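PDB 2V7S: putative lipoprotein LppA from Mycobacterium tuberculosis, which is of unknown function but belongs to a lipoprotein family confined to pathogenic mycobacteria and is probably anchored in the cell membrane by its lipid. Local coordinates for residues A[57-62]-A[111-116]; A[51-56]-A[185-190]; A[82-87]-A[122-127]; A[64-69]-A[115-120]. All blocks are in the same frame, centred on the assembly; numbering follows the deposited sequence.

Contact 1. Residues A[57-62]-A[111-116]; sequences GSYEAA and IARRPI
The aromatic ring of Tyr-59 is the flat group on which this contact turns: one of its faces carries the CD methylene of Arg-113, while its edge, near the ring plane, meets the carbonyl carbon of Arg-114. Pro-115 reaches the ring obliquely, with its CA 3.5 Å from Tyr-59 CE2. The Arg-113 side chain crosses the ring aslant and begins close to it, Arg-113 CB lying 3.6 Å from Tyr-59 CE2. Its guanidinium runs on past the ring, turned 57° from the ring plane, and is held by the carbonyl oxygens of Ala-109 and Asn-100. Swinging CG of Tyr-59 opposite its backbone N (chi1 159°) lays the ring against the strand.

The arrangement seats the first turn of helix 59-80 on strand 112-114, the middle strand of a small three-stranded antiparallel sheet. One turn further along, the methyl of Ala-62 rests on the proline, with Ala-62 CB 3.7 Å from Pro-115 CG, and Phe-188 of the adjoining strand packs against both residues. The helix start is itself secured by a classical N-cap: Ser-58 OG accepts from Ala-61 N at 2.9 Å, with an N-H...O angle of 157°.

Polar links between the segments run through solvent. A water donates to Tyr-59 OH at 2.7 Å and accepts from Ile-116 N at 2.9 Å, tying the phenol to the backbone just past the proline. The same phenol oxygen is also hydrogen-bonded to Arg-99 O, which fixes the ring at its far end.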
loop_
_atom_site.group_PDB
_atom_site.type_symbol
_atom_site.label_atom_id
_atom_site.label_comp_id
_atom_site.label_asym_id
_atom_site.label_seq_id
_atom_site.Cartn_x
_atom_site.Cartn_y
_atom_site.Cartn_z
ATOM N N GLY A 57 13.669 17.130 -2.556
ATOM C CA GLY A 57 15.043 17.015 -3.035
ATOM C C GLY A 57 15.554 15.591 -2.984
ATOM O O GLY A 57 14.835 14.701 -2.544
ATOM N N SER A 58 16.804 15.385 -3.423
ATOM C CA SER A 58 17.372 14.041 -3.634
ATOM C C SER A 58 17.982 13.449 -2.378
ATOM O O SER A 58 18.392 14.159 -1.471
ATOM C CB SER A 58 18.452 14.062 -4.731
ATOM O OG SER A 58 19.539 14.878 -4.296
ATOM N N TYR A 59 18.017 12.132 -2.363
ATOM C CA TYR A 59 18.747 11.363 -1.389
ATOM C C TYR A 59 20.221 11.750 -1.404
ATOM O O TYR A 59 20.825 11.860 -0.371
ATOM C CB TYR A 59 18.600 9.905 -1.777
ATOM C CG TYR A 59 19.655 9.005 -1.219
ATOM C CD1 TYR A 59 20.740 8.596 -1.998
ATOM C CD2 TYR A 59 19.531 8.520 0.062
ATOM C CE1 TYR A 59 21.713 7.719 -1.487
ATOM C CE2 TYR A 59 20.474 7.667 0.587
ATOM C CZ TYR A 59 21.559 7.277 -0.174
ATOM O OH TYR A 59 22.458 6.409 0.398
ATOM N N GLU A 60 20.788 11.949 -2.594
ATOM C CA GLU A 60 22.207 12.298 -2.736
ATOM C C GLU A 60 22.504 13.634 -2.077
ATOM O O GLU A 60 23.508 13.763 -1.404
ATOM C CB GLU A 60 22.610 12.366 -4.223
ATOM C CG GLU A 60 22.635 10.982 -4.939
ATOM C CD GLU A 60 21.244 10.498 -5.455
ATOM O OE1 GLU A 60 20.204 11.114 -5.136
ATOM O OE2 GLU A 60 21.191 9.482 -6.192
ATOM N N ALA A 61 21.627 14.622 -2.255
ATOM C CA ALA A 61 21.840 15.922 -1.594
ATOM C C ALA A 61 21.684 15.775 -0.084
ATOM O O ALA A 61 22.445 16.340 0.693
ATOM C CB ALA A 61 20.858 17.005 -2.123
ATOM N N ALA A 62 20.667 15.047 0.333
ATOM C CA ALA A 62 20.410 14.860 1.764
ATOM C C ALA A 62 21.565 14.188 2.490
ATOM O O ALA A 62 21.800 14.491 3.646
ATOM C CB ALA A 62 19.170 14.019 1.947
ATOM N N ILE A 111 13.972 3.381 -5.755
ATOM C CA ILE A 111 13.157 4.591 -5.827
ATOM C C ILE A 111 13.568 5.651 -4.807
ATOM O O ILE A 111 13.700 6.816 -5.152
ATOM C CB ILE A 111 11.660 4.241 -5.622
ATOM C CG1 ILE A 111 11.190 3.322 -6.756
ATOM C CG2 ILE A 111 10.798 5.509 -5.552
ATOM C CD1 ILE A 111 9.963 2.493 -6.421
ATOM N N ALA A 112 13.668 5.249 -3.539
ATOM C CA ALA A 112 13.972 6.175 -2.460
ATOM C C ALA A 112 14.791 5.442 -1.388
ATOM O O ALA A 112 14.685 4.228 -1.274
ATOM C CB ALA A 112 12.721 6.703 -1.849
ATOM N N ARG A 113 15.637 6.178 -0.671
ATOM C CA ARG A 113 16.441 5.624 0.442
ATOM C C ARG A 113 16.526 6.674 1.523
ATOM O O ARG A 113 16.306 7.868 1.264
ATOM C CB ARG A 113 17.859 5.251 -0.015
ATOM C CG ARG A 113 17.897 4.075 -0.985
ATOM C CD ARG A 113 19.287 3.861 -1.577
ATOM N NE ARG A 113 19.204 3.010 -2.754
ATOM C CZ ARG A 113 20.204 2.284 -3.249
ATOM N NH1 ARG A 113 21.400 2.286 -2.653
ATOM N NH2 ARG A 113 20.000 1.527 -4.326
ATOM N N ARG A 114 16.876 6.219 2.728
ATOM C CA ARG A 114 17.123 7.099 3.855
ATOM C C ARG A 114 18.649 7.278 3.921
ATOM O O ARG A 114 19.393 6.263 3.997
ATOM C CB ARG A 114 16.595 6.432 5.143
ATOM C CG ARG A 114 15.053 6.241 5.181
ATOM C CD ARG A 114 14.655 5.542 6.514
ATOM N NE ARG A 114 14.846 6.408 7.699
ATOM C CZ ARG A 114 15.099 5.962 8.943
ATOM N NH1 ARG A 114 15.211 4.655 9.191
ATOM N NH2 ARG A 114 15.267 6.819 9.956
ATOM N N PRO A 115 19.133 8.545 3.837
ATOM C CA PRO A 115 20.588 8.739 3.887
ATOM C C PRO A 115 21.157 8.378 5.250
ATOM O O PRO A 115 20.472 8.514 6.256
ATOM C CB PRO A 115 20.769 10.225 3.625
ATOM C CG PRO A 115 19.432 10.869 3.851
ATOM C CD PRO A 115 18.391 9.809 3.658
ATOM N N ILE A 116 22.400 7.893 5.243
ATOM C CA ILE A 116 23.152 7.633 6.457
ATOM C C ILE A 116 24.394 8.507 6.324
ATOM O O ILE A 116 25.160 8.434 5.331
ATOM C CB ILE A 116 23.568 6.153 6.549
ATOM C CG1 ILE A 116 22.336 5.217 6.643
ATOM C CG2 ILE A 116 24.586 5.947 7.715
ATOM C CD1 ILE A 116 22.706 3.735 6.484
HETATM O O HOH W 1 23.572 7.381 2.657
#

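Contact 2. Residues A[51-56]-A[185-190]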
loop_
_atom_site.group_PDB
_atom_site.type_symbol
_atom_site.label_atom_id
_atom_site.label_comp_id
_atom_site.label_asym_id
_atom_site.label_seq_id
_atom_site.Cartn_x
_atom_site.Cartn_y
_atom_site.Cartn_z
ATOM N N ASP A 51 5.294 11.552 -6.440
ATOM C CA ASP A 51 5.166 12.953 -6.860
ATOM C C ASP A 51 5.117 13.891 -5.657
ATOM O O ASP A 51 5.732 14.973 -5.658
ATOM C CB ASP A 51 3.958 13.176 -7.734
ATOM C CG ASP A 51 4.173 12.729 -9.182
ATOM O OD1 ASP A 51 5.294 12.307 -9.577
ATOM O OD2 ASP A 51 3.181 12.793 -9.916
ATOM N N SER A 52 4.433 13.462 -4.600
ATOM C CA SER A 52 4.360 14.292 -3.390
ATOM C C SER A 52 5.701 14.448 -2.651
ATOM O O SER A 52 5.825 15.296 -1.761
ATOM C CB SER A 52 3.284 13.757 -2.438
ATOM O OG SER A 52 3.761 12.611 -1.795
HETATM N N MSE A 53 6.682 13.619 -2.997
HETATM C CA MSE A 53 8.021 13.643 -2.340
HETATM C C MSE A 53 9.083 14.395 -3.162
HETATM O O MSE A 53 10.214 14.643 -2.680
HETATM C CB MSE A 53 8.504 12.222 -2.056
HETATM C CG MSE A 53 7.814 11.589 -0.858
HETATM SE SE MSE A 53 8.259 9.697 -0.705
HETATM C CE MSE A 53 10.098 9.919 -0.263
ATOM N N ARG A 54 8.722 14.749 -4.396
ATOM C CA ARG A 54 9.609 15.524 -5.273
ATOM C C ARG A 54 10.156 16.809 -4.625
ATOM O O ARG A 54 11.388 17.066 -4.600
ATOM C CB ARG A 54 8.954 15.752 -6.649
ATOM C CG ARG A 54 8.908 14.470 -7.493
ATOM C CD ARG A 54 8.162 14.670 -8.828
ATOM N NE ARG A 54 8.048 13.383 -9.514
ATOM C CZ ARG A 54 8.969 12.908 -10.346
ATOM N NH1 ARG A 54 8.815 11.713 -10.916
ATOM N NH2 ARG A 54 10.029 13.633 -10.612
ATOM N N ASN A 55 9.262 17.586 -4.034
ATOM C CA ASN A 55 9.662 18.790 -3.291
ATOM C C ASN A 55 10.776 18.634 -2.225
ATOM O O ASN A 55 11.348 19.630 -1.776
ATOM C CB ASN A 55 8.438 19.399 -2.619
ATOM C CG ASN A 55 8.107 18.690 -1.325
ATOM O OD1 ASN A 55 8.327 19.228 -0.242
ATOM N ND2 ASN A 55 7.641 17.456 -1.427
ATOM N N LYS A 56 11.068 17.405 -1.795
ATOM C CA LYS A 56 12.045 17.208 -0.735
ATOM C C LYS A 56 13.473 17.225 -1.242
ATOM O O LYS A 56 14.408 17.280 -0.438
ATOM C CB LYS A 56 11.835 15.884 0.034
ATOM C CG LYS A 56 10.470 15.713 0.720
ATOM C CD LYS A 56 10.282 14.262 1.238
ATOM C CE LYS A 56 11.395 13.765 2.183
ATOM N NZ LYS A 56 11.548 14.528 3.460
ATOM N N GLY A 185 18.738 9.723 7.970
ATOM C CA GLY A 185 17.740 10.749 7.651
ATOM C C GLY A 185 16.390 10.165 7.288
ATOM O O GLY A 185 16.157 8.965 7.335
ATOM N N ASP A 186 15.476 11.064 6.939
ATOM C CA ASP A 186 14.185 10.706 6.454
ATOM C C ASP A 186 14.379 10.101 5.053
ATOM O O ASP A 186 15.501 10.095 4.541
ATOM C CB ASP A 186 13.348 11.991 6.412
ATOM C CG ASP A 186 11.891 11.744 6.115
ATOM O OD1 ASP A 186 11.421 10.619 6.264
ATOM O OD2 ASP A 186 11.204 12.715 5.772
ATOM N N CYS A 187 13.289 9.597 4.462
ATOM C CA CYS A 187 13.277 8.978 3.152
ATOM C C CYS A 187 13.323 10.073 2.079
ATOM O O CYS A 187 12.608 11.086 2.197
ATOM C CB CYS A 187 11.994 8.099 3.000
ATOM S SG CYS A 187 11.895 7.245 1.406
ATOM N N PHE A 188 14.178 9.912 1.065
ATOM C CA PHE A 188 14.222 10.882 -0.065
ATOM C C PHE A 188 14.280 10.077 -1.335
ATOM O O PHE A 188 14.904 9.053 -1.353
ATOM C CB PHE A 188 15.485 11.785 -0.034
ATOM C CG PHE A 188 15.541 12.739 1.137
ATOM C CD1 PHE A 188 15.917 12.278 2.403
ATOM C CD2 PHE A 188 15.204 14.090 0.984
ATOM C CE1 PHE A 188 15.936 13.146 3.520
ATOM C CE2 PHE A 188 15.254 14.987 2.096
ATOM C CZ PHE A 188 15.634 14.484 3.370
ATOM N N LEU A 189 13.624 10.558 -2.386
ATOM C CA LEU A 189 13.752 10.002 -3.725
ATOM C C LEU A 189 15.177 10.135 -4.218
ATOM O O LEU A 189 15.823 11.169 -4.028
ATOM C CB LEU A 189 12.820 10.774 -4.698
ATOM C CG LEU A 189 11.308 10.846 -4.421
ATOM C CD1 LEU A 189 10.547 11.652 -5.489
ATOM C CD2 LEU A 189 10.783 9.396 -4.416
ATOM N N LEU A 190 15.664 9.099 -4.896
ATOM C CA LEU A 190 16.925 9.186 -5.590
ATOM C C LEU A 190 16.857 10.266 -6.683
ATOM O O LEU A 190 15.803 10.470 -7.274
ATOM C CB LEU A 190 17.205 7.817 -6.240
ATOM C CG LEU A 190 17.237 6.597 -5.292
ATOM C CD1 LEU A 190 17.418 5.283 -6.075
ATOM C CD2 LEU A 190 18.362 6.739 -4.254
HETATM O O HOH W 2 12.485 13.151 -2.125
#
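Lys-56 and Phe-188 meet where the chain leaving helix 37-53 packs against the edge strand 188-189 of the three-stranded antiparallel sheet. The ammonium NZ of Lys-56 stands 4.3 Å from the centroid of the Phe-188 ring, 25° off its normal, a cation-pi contact to which the neighbouring CE adds a CH-pi contact over the same face. Two successive bends in the lysine chain (chi3 55°, chi4 62°) fold this end over the ring. NZ also forms a salt bridge with Asp-186, reaching OD2 at 3.0 Å from above the carboxylate plane.

Beside this polar group lies an apolar one. CB of selenomethionine Met-53 packs on Leu-189 CG at 3.9 Å, and its CE touches Cys-187 SG at 3.6 Å; Leu-189 CD1 is met in addition by CG of Arg-54. The carbonyl oxygen of Cys-187, buried under the lysine chain and Met-53 CE, has no hydrogen-bond partner in the model.

The next shell holds these groups in place. Cys-187 is joined by a disulfide to Cys-104, Asp-186 OD2 is shared with Thr-37 OG1 of the second subunit, and Arg-54 NE is anchored by Asp-51 OD1 in a salt bridge. Between the two backbones a single water donates to Met-53 O and accepts from Leu-189 N, each at 2.8 Å.

Contact 3. Residues A[82-87]-A[122-127]; sequences PGQTWK and FGATFS. With GOL (glycerol), chain B.
Trp-86 and Phe-122 form an antiparallel, non-hydrogen-bonded pair with their CA atoms 4.2 Å apart, and next to it Gly-123 N donates to Thr-85 O at 2.8 Å with an N-H...O angle of 161°. Both side chains of the pair lie on one face of the sheet, where Trp-86 CB touches Phe-122 CD2 at 3.9 Å; the indole then leads away to Asp-75, which bonds its NE1.

Gln-84 folds inward through a bend at chi2 (64°), passing its CG by the Phe-122 ring and bringing its amide against the backbone of Gly-123 and Ala-124. Which way round that amide sits is uncertain, but one of its terminal atoms stands over a face of the Phe-126 ring, toward the rim, the two planes 57° apart. Phe-126 in turn places CZ 3.8 Å above the plane of the Phe-122 ring, over its centre.

Thr-85 OG1 can lie 3.4 Å from Gly-123 CA because no side chain intervenes. It shares a 3.2 Å hydrogen bond with O3 of a glycerol, probably from the crystallisation liquor.

Here strand 86-88, an outermost strand of the six-stranded antiparallel sheet, begins its pairing with strand 120-122, and helix 59-80 covers the aromatic residues, setting Arg-71, Ala-74 and Ser-78 on Trp-86 and Val-77 on Phe-126.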
loop_
_atom_site.group_PDB
_atom_site.type_symbol
_atom_site.label_atom_id
_atom_site.label_comp_id
_atom_site.label_asym_id
_atom_site.label_seq_id
_atom_site.Cartn_x
_atom_site.Cartn_y
_atom_site.Cartn_z
ATOM N N PRO A 82 37.820 18.645 26.391
ATOM C CA PRO A 82 39.293 18.731 26.404
ATOM C C PRO A 82 39.956 17.486 25.876
ATOM O O PRO A 82 39.771 16.390 26.431
ATOM C CB PRO A 82 39.634 18.873 27.896
ATOM C CG PRO A 82 38.436 19.363 28.539
ATOM C CD PRO A 82 37.259 18.906 27.739
ATOM N N GLY A 83 40.687 17.638 24.783
ATOM C CA GLY A 83 41.436 16.520 24.226
ATOM C C GLY A 83 40.621 15.552 23.385
ATOM O O GLY A 83 41.169 14.569 22.891
ATOM N N GLN A 84 39.318 15.805 23.212
ATOM C CA GLN A 84 38.535 14.937 22.324
ATOM C C GLN A 84 38.879 15.191 20.848
ATOM O O GLN A 84 39.125 16.324 20.429
ATOM C CB GLN A 84 37.022 14.991 22.602
ATOM C CG GLN A 84 36.142 13.952 21.811
ATOM C CD GLN A 84 36.421 12.486 22.154
ATOM O OE1 GLN A 84 35.724 11.876 22.959
ATOM N NE2 GLN A 84 37.404 11.908 21.502
ATOM N N THR A 85 38.960 14.110 20.087
ATOM C CA THR A 85 39.226 14.175 18.657
ATOM C C THR A 85 38.192 13.287 17.911
ATOM O O THR A 85 37.467 12.498 18.529
ATOM C CB THR A 85 40.650 13.646 18.339
ATOM O OG1 THR A 85 40.774 12.288 18.782
ATOM C CG2 THR A 85 41.749 14.510 19.012
ATOM N N TRP A 86 38.144 13.413 16.595
ATOM C CA TRP A 86 37.248 12.595 15.786
ATOM C C TRP A 86 37.775 12.446 14.374
ATOM O O TRP A 86 38.640 13.204 13.933
ATOM C CB TRP A 86 35.829 13.179 15.752
ATOM C CG TRP A 86 35.698 14.465 14.976
ATOM C CD1 TRP A 86 35.951 15.735 15.429
ATOM C CD2 TRP A 86 35.305 14.597 13.610
ATOM N NE1 TRP A 86 35.715 16.651 14.421
ATOM C CE2 TRP A 86 35.335 15.977 13.291
ATOM C CE3 TRP A 86 34.927 13.683 12.625
ATOM C CZ2 TRP A 86 34.978 16.476 12.018
ATOM C CZ3 TRP A 86 34.580 14.165 11.341
ATOM C CH2 TRP A 86 34.595 15.563 11.065
ATOM N N LYS A 87 37.239 11.448 13.677
ATOM C CA LYS A 87 37.431 11.315 12.226
ATOM C C LYS A 87 36.191 10.622 11.658
ATOM O O LYS A 87 35.462 9.937 12.394
ATOM C CB LYS A 87 38.679 10.476 11.921
ATOM C CG LYS A 87 38.585 9.015 12.384
ATOM C CD LYS A 87 39.897 8.233 12.123
ATOM C CE LYS A 87 39.685 6.735 12.288
ATOM N NZ LYS A 87 40.814 5.898 11.638
ATOM N N PHE A 122 34.994 8.735 17.503
ATOM C CA PHE A 122 35.705 9.666 18.408
ATOM C C PHE A 122 36.999 8.989 18.888
ATOM O O PHE A 122 37.082 7.774 18.902
ATOM C CB PHE A 122 34.831 10.121 19.591
ATOM C CG PHE A 122 33.669 11.010 19.168
ATOM C CD1 PHE A 122 32.411 10.457 18.949
ATOM C CD2 PHE A 122 33.854 12.377 18.991
ATOM C CE1 PHE A 122 31.332 11.272 18.536
ATOM C CE2 PHE A 122 32.778 13.216 18.547
ATOM C CZ PHE A 122 31.511 12.622 18.357
ATOM N N GLY A 123 38.011 9.785 19.201
ATOM C CA GLY A 123 39.325 9.267 19.582
ATOM C C GLY A 123 39.285 8.657 20.970
ATOM O O GLY A 123 39.786 7.527 21.199
ATOM N N ALA A 124 38.702 9.400 21.898
ATOM C CA ALA A 124 38.631 8.983 23.305
ATOM C C ALA A 124 37.207 8.598 23.682
ATOM O O ALA A 124 36.229 9.069 23.041
ATOM C CB ALA A 124 39.120 10.108 24.215
ATOM N N THR A 125 37.066 7.766 24.713
ATOM C CA THR A 125 35.721 7.526 25.242
ATOM C C THR A 125 35.336 8.726 26.134
ATOM O O THR A 125 36.213 9.459 26.610
ATOM C CB THR A 125 35.623 6.200 26.008
ATOM O OG1 THR A 125 36.571 6.170 27.065
ATOM C CG2 THR A 125 35.904 5.018 25.061
ATOM N N PHE A 126 34.042 8.881 26.372
ATOM C CA PHE A 126 33.504 9.974 27.172
ATOM C C PHE A 126 33.283 9.483 28.595
ATOM O O PHE A 126 32.834 8.352 28.795
ATOM C CB PHE A 126 32.138 10.378 26.598
ATOM C CG PHE A 126 32.203 10.971 25.224
ATOM C CD1 PHE A 126 32.011 10.184 24.099
ATOM C CD2 PHE A 126 32.400 12.349 25.045
ATOM C CE1 PHE A 126 32.047 10.746 22.804
ATOM C CE2 PHE A 126 32.460 12.914 23.746
ATOM C CZ PHE A 126 32.272 12.096 22.621
ATOM N N SER A 127 33.610 10.322 29.579
ATOM C CA SER A 127 33.128 10.120 30.948
ATOM C C SER A 127 31.616 10.394 30.951
ATOM O O SER A 127 31.062 10.848 29.948
ATOM C CB SER A 127 33.817 11.100 31.897
ATOM O OG SER A 127 33.345 12.415 31.602
HETATM C C1 GOL B . 40.806 7.613 16.750
HETATM O O1 GOL B . 39.791 6.671 17.062
HETATM C C2 GOL B . 40.157 8.922 16.316
HETATM O O2 GOL B . 38.914 8.659 15.719
HETATM C C3 GOL B . 41.066 9.712 15.385
HETATM O O3 GOL B . 41.283 10.991 15.929
#

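Contact 4. Residues A[64-69]-A[115-120]; sequences ERLTAT and PIANSV
Thr-67 and Asn-118 are joined by a nearly straight hydrogen bond, Asn-118 N to Thr-67 OG1 at 3.0 Å with an angle of 164°. The threonine hydroxyl spends its own proton on Arg-63 O one turn back in the helix, so two bonds grip OG1, one accepted and one given. With chi1 at -62°, OG1 sits beside the backbone N of Thr-67 and the methyl CG2 is thrown to the opposite side of that N, where it packs on the asparagine amide: Thr-67 CG2 is 3.6 Å from Asn-118 ND2. The two side chains run aslant of one another, and OD1 of the amide receives a weak bond from Arg-63 NH2.

The methyl of Ala-117 packs against the helix backbone, its CB 3.5 Å from Leu-66 O and 3.9 Å from Leu-66 CB. Leu-66 has an unusual first torsion of -136°, away from the staggered positions, and its CD2 ends 4.0 Å from Pro-115 O.

The connection after strand 112-114 thereby rests, through Pro-115, Ala-117 and Asn-118, on the first half of helix 59-80. Ile-183 of strand 179-184 touches Leu-66 and Ala-117, while Phe-88 of strand 86-88 packs against Thr-67 and Asn-118.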
loop_
_atom_site.group_PDB
_atom_site.type_symbol
_atom_site.label_atom_id
_atom_site.label_comp_id
_atom_site.label_asym_id
_atom_site.label_seq_id
_atom_site.Cartn_x
_atom_site.Cartn_y
_atom_site.Cartn_z
ATOM N N GLU A 64 24.771 14.200 1.620
ATOM C CA GLU A 64 25.812 15.225 1.699
ATOM C C GLU A 64 25.614 16.181 2.892
ATOM O O GLU A 64 26.559 16.458 3.672
ATOM C CB GLU A 64 25.880 16.002 0.355
ATOM C CG GLU A 64 26.891 17.143 0.379
ATOM C CD GLU A 64 26.831 18.010 -0.880
ATOM O OE1 GLU A 64 27.194 17.500 -1.946
ATOM O OE2 GLU A 64 26.451 19.202 -0.786
ATOM N N ARG A 65 24.394 16.666 3.033
ATOM C CA ARG A 65 24.036 17.625 4.067
ATOM C C ARG A 65 24.049 16.999 5.457
ATOM O O ARG A 65 24.416 17.637 6.440
ATOM C CB ARG A 65 22.652 18.257 3.746
ATOM C CG ARG A 65 22.806 19.406 2.667
ATOM C CD ARG A 65 21.817 19.397 1.534
ATOM N NE ARG A 65 22.285 20.339 0.504
ATOM C CZ ARG A 65 23.142 20.065 -0.471
ATOM N NH1 ARG A 65 23.597 18.826 -0.666
ATOM N NH2 ARG A 65 23.508 21.033 -1.296
ATOM N N LEU A 66 23.643 15.742 5.523
ATOM C CA LEU A 66 23.664 15.051 6.792
ATOM C C LEU A 66 25.079 14.761 7.208
ATOM O O LEU A 66 25.386 14.840 8.389
ATOM C CB LEU A 66 22.954 13.726 6.686
ATOM C CG LEU A 66 22.058 13.526 7.888
ATOM C CD1 LEU A 66 20.973 14.669 7.940
ATOM C CD2 LEU A 66 21.473 12.093 7.784
ATOM N N THR A 67 25.945 14.432 6.251
ATOM C CA THR A 67 27.379 14.240 6.592
ATOM C C THR A 67 27.998 15.547 7.090
ATOM O O THR A 67 28.779 15.537 8.064
ATOM C CB THR A 67 28.166 13.644 5.416
ATOM O OG1 THR A 67 27.616 12.358 5.143
ATOM C CG2 THR A 67 29.672 13.511 5.731
ATOM N N ALA A 68 27.642 16.664 6.448
ATOM C CA ALA A 68 28.070 17.997 6.941
ATOM C C ALA A 68 27.581 18.236 8.382
ATOM O O ALA A 68 28.285 18.828 9.182
ATOM C CB ALA A 68 27.561 19.137 6.028
ATOM N N THR A 69 26.377 17.794 8.686
ATOM C CA THR A 69 25.822 17.980 10.038
ATOM C C THR A 69 26.584 17.124 11.038
ATOM O O THR A 69 26.841 17.557 12.160
ATOM C CB THR A 69 24.313 17.665 10.068
ATOM O OG1 THR A 69 23.641 18.754 9.412
ATOM C CG2 THR A 69 23.785 17.558 11.527
ATOM N N PRO A 115 19.133 8.545 3.837
ATOM C CA PRO A 115 20.588 8.739 3.887
ATOM C C PRO A 115 21.157 8.378 5.250
ATOM O O PRO A 115 20.472 8.514 6.256
ATOM C CB PRO A 115 20.769 10.225 3.625
ATOM C CG PRO A 115 19.432 10.869 3.851
ATOM C CD PRO A 115 18.391 9.809 3.658
ATOM N N ILE A 116 22.400 7.893 5.243
ATOM C CA ILE A 116 23.152 7.633 6.457
ATOM C C ILE A 116 24.394 8.507 6.324
ATOM O O ILE A 116 25.160 8.434 5.331
ATOM C CB ILE A 116 23.568 6.153 6.549
ATOM C CG1 ILE A 116 22.336 5.217 6.643
ATOM C CG2 ILE A 116 24.586 5.947 7.715
ATOM C CD1 ILE A 116 22.706 3.735 6.484
ATOM N N ALA A 117 24.575 9.387 7.286
ATOM C CA ALA A 117 25.735 10.279 7.257
ATOM C C ALA A 117 27.042 9.433 7.404
ATOM O O ALA A 117 27.036 8.371 8.089
ATOM C CB ALA A 117 25.575 11.304 8.364
ATOM N N ASN A 118 28.154 9.839 6.767
ATOM C CA ASN A 118 29.421 9.113 7.011
ATOM C C ASN A 118 29.575 8.957 8.532
ATOM O O ASN A 118 29.441 9.946 9.263
ATOM C CB ASN A 118 30.630 9.869 6.453
ATOM C CG ASN A 118 30.596 10.031 4.938
ATOM O OD1 ASN A 118 29.704 9.549 4.252
ATOM N ND2 ASN A 118 31.572 10.736 4.419
ATOM N N SER A 119 29.823 7.728 8.985
ATOM C CA SER A 119 30.041 7.426 10.402
ATOM C C SER A 119 31.231 8.211 10.995
ATOM O O SER A 119 32.272 8.346 10.369
ATOM C CB SER A 119 30.306 5.936 10.617
ATOM O OG SER A 119 29.300 5.141 9.991
ATOM N N VAL A 120 31.037 8.711 12.210
ATOM C CA VAL A 120 32.019 9.500 12.926
ATOM C C VAL A 120 32.551 8.605 14.046
ATOM O O VAL A 120 31.750 7.988 14.757
ATOM C CB VAL A 120 31.394 10.773 13.515
ATOM C CG1 VAL A 120 32.301 11.351 14.619
ATOM C CG2 VAL A 120 31.156 11.858 12.405
#

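In the fold
Contacts 1 and 4 share Pro-115 and Ile-116, so one connection serves successive turns of helix 59-80, with centres about 11 Å apart. Contact 2 joins both through Gly-185, whose N lies 2.7 Å from Pro-115 O in a probable hydrogen bond; its centre is about 7 Å from that of contact 1. Contact 3 lies on the opposite side of the chain's centre from contacts 1 and 2, about 35 Å from contact 2 between centres. It is joined to the rest through contact 4, about 19 Å away between centres, where Val-120 CG1 lies 4.0 Å from Trp-86 CE3. The glycerol at contact 3 probably comes from the crystallisation liquor and marks no known site.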